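PDB 6MBF: GphF Dehydratase 1, which probably dehydrates a polyketide intermediate, and appears also to act in olefin rearrangement, as a dehydratase domain of the gephyronic acid polyketide synthase. Local coordinates for residues A[57-62]-A[230-235]. Sequence-based numbering, arbitrary orientation.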
loop_
_atom_site.group_PDB
_atom_site.type_symbol
_atom_site.label_atom_id
_atom_site.label_comp_id
_atom_site.label_asym_id
_atom_site.label_seq_id
_atom_site.Cartn_x
_atom_site.Cartn_y
_atom_site.Cartn_z
ATOM N N MET A 57 6.337 2.631 -4.200
ATOM C CA MET A 57 7.627 2.607 -4.882
ATOM C C MET A 57 7.457 2.291 -6.364
ATOM O O MET A 57 8.108 2.905 -7.218
ATOM C CB MET A 57 8.544 1.598 -4.209
ATOM C CG MET A 57 8.982 2.038 -2.810
ATOM S SD MET A 57 9.881 0.755 -1.917
ATOM C CE MET A 57 11.423 0.715 -2.833
ATOM N N ALA A 58 6.559 1.358 -6.689
ATOM C CA ALA A 58 6.333 0.993 -8.085
ATOM C C ALA A 58 5.658 2.121 -8.861
ATOM O O ALA A 58 6.034 2.398 -10.007
ATOM C CB ALA A 58 5.509 -0.290 -8.165
ATOM N N LEU A 59 4.658 2.776 -8.264
ATOM C CA LEU A 59 4.040 3.924 -8.926
ATOM C C LEU A 59 5.054 5.033 -9.153
ATOM O O LEU A 59 5.076 5.664 -10.219
ATOM C CB LEU A 59 2.870 4.452 -8.093
ATOM C CG LEU A 59 1.648 3.557 -7.956
ATOM C CD1 LEU A 59 0.838 4.023 -6.761
ATOM C CD2 LEU A 59 0.806 3.585 -9.246
ATOM N N ALA A 60 5.905 5.277 -8.156
ATOM C CA ALA A 60 6.924 6.309 -8.264
ATOM C C ALA A 60 7.945 5.950 -9.334
ATOM O O ALA A 60 8.381 6.821 -10.095
ATOM C CB ALA A 60 7.593 6.519 -6.903
ATOM N N ALA A 61 8.313 4.668 -9.420
ATOM C CA ALA A 61 9.209 4.225 -10.484
ATOM C C ALA A 61 8.552 4.372 -11.846
ATOM O O ALA A 61 9.199 4.792 -12.811
ATOM C CB ALA A 61 9.636 2.774 -10.255
ATOM N N ALA A 62 7.262 4.028 -11.946
ATOM C CA ALA A 62 6.551 4.216 -13.209
ATOM C C ALA A 62 6.599 5.672 -13.646
ATOM O O ALA A 62 6.803 5.971 -14.832
ATOM C CB ALA A 62 5.103 3.752 -13.072
ATOM N N ALA A 230 -3.743 -7.571 -8.387
ATOM C CA ALA A 230 -3.742 -7.739 -9.839
ATOM C C ALA A 230 -3.417 -6.429 -10.550
ATOM O O ALA A 230 -2.659 -6.424 -11.530
ATOM C CB ALA A 230 -5.082 -8.300 -10.324
ATOM N N ARG A 231 -3.961 -5.312 -10.071
ATOM C CA ARG A 231 -3.757 -4.041 -10.754
ATOM C C ARG A 231 -4.064 -2.895 -9.808
ATOM O O ARG A 231 -5.038 -2.952 -9.058
ATOM C CB ARG A 231 -4.651 -3.945 -11.993
ATOM C CG ARG A 231 -4.435 -2.730 -12.850
ATOM C CD ARG A 231 -5.355 -2.825 -14.058
ATOM N NE ARG A 231 -5.538 -1.530 -14.700
ATOM C CZ ARG A 231 -4.945 -1.161 -15.828
ATOM N NH1 ARG A 231 -4.126 -1.993 -16.463
ATOM N NH2 ARG A 231 -5.176 0.046 -16.325
ATOM N N ILE A 232 -3.227 -1.861 -9.844
ATOM C CA ILE A 232 -3.563 -0.575 -9.250
ATOM C C ILE A 232 -3.283 0.503 -10.289
ATOM O O ILE A 232 -2.243 0.475 -10.952
ATOM C CB ILE A 232 -2.799 -0.305 -7.935
ATOM C CG1 ILE A 232 -3.159 1.082 -7.398
ATOM C CG2 ILE A 232 -1.297 -0.416 -8.130
ATOM C CD1 ILE A 232 -2.681 1.345 -5.967
ATOM N N GLU A 233 -4.233 1.417 -10.467
ATOM C CA GLU A 233 -4.073 2.525 -11.397
ATOM C C GLU A 233 -4.308 3.836 -10.665
ATOM O O GLU A 233 -5.282 3.968 -9.922
ATOM C CB GLU A 233 -5.027 2.392 -12.575
ATOM C CG GLU A 233 -4.846 3.470 -13.609
ATOM C CD GLU A 233 -5.569 3.137 -14.883
ATOM O OE1 GLU A 233 -6.543 2.353 -14.822
ATOM O OE2 GLU A 233 -5.152 3.643 -15.944
ATOM N N LEU A 234 -3.414 4.798 -10.862
ATOM C CA LEU A 234 -3.496 6.095 -10.199
ATOM C C LEU A 234 -3.689 7.191 -11.238
ATOM O O LEU A 234 -2.898 7.299 -12.184
ATOM C CB LEU A 234 -2.232 6.373 -9.383
ATOM C CG LEU A 234 -2.195 7.669 -8.576
ATOM C CD1 LEU A 234 -3.233 7.669 -7.449
ATOM C CD2 LEU A 234 -0.803 7.894 -8.005
ATOM N N ARG A 235 -4.728 8.009 -11.055
ATOM C CA ARG A 235 -5.070 9.058 -12.009
ATOM C C ARG A 235 -4.775 10.463 -11.518
ATOM O O ARG A 235 -4.838 11.400 -12.321
ATOM C CB ARG A 235 -6.558 8.994 -12.379
ATOM C CG ARG A 235 -7.056 7.624 -12.746
ATOM C CD ARG A 235 -8.419 7.720 -13.404
ATOM N NE ARG A 235 -8.800 6.463 -14.036
ATOM C CZ ARG A 235 -9.639 6.372 -15.059
ATOM N NH1 ARG A 235 -10.178 7.471 -15.569
ATOM N NH2 ARG A 235 -9.933 5.187 -15.577
#
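L59 reaches from helix 52-65 to the end of strand 224-234 and sets one methyl against each of two strand residues. Its CD2 meets CB of L234 at 4.1 Å, the closer approach, while CD1 lies a looser 4.5 Å from CD1 of I232. CG of L59 stands anti to its carbonyl carbon (chi1 -67°), which brings the forked end against the strand. The two leucine side chains cross at about a right angle. A branched leucine suits the helix because its two methyls can each reach one of two residues, I232 and L234, two apart on the same strand face; I232 suits the strand, its beta-branch fitting an extended backbone and its CD1 meeting CD1 of L59. V76 of strand 73-81, next in the sheet, touches both L59 and I232 and continues the apolar surface; the small A58 also touches V76, consistent with close approach of the helix there.

This apolar side is buried, whereas on the strand's reverse face R231 is partly exposed. There R231 NH2 donates to E233 OE1 at 3.1 Å, from above the carboxylate plane. R231 NH1 also bridges to E77, and buried E233 is balanced further through OE2, bridged to R131 and hydrogen-bonded to T73. Helix and strand, from the two hotdog units expected of a polyketide synthase dehydratase, thus join by dispersion and hydrophobic burial, with charge kept to the far face.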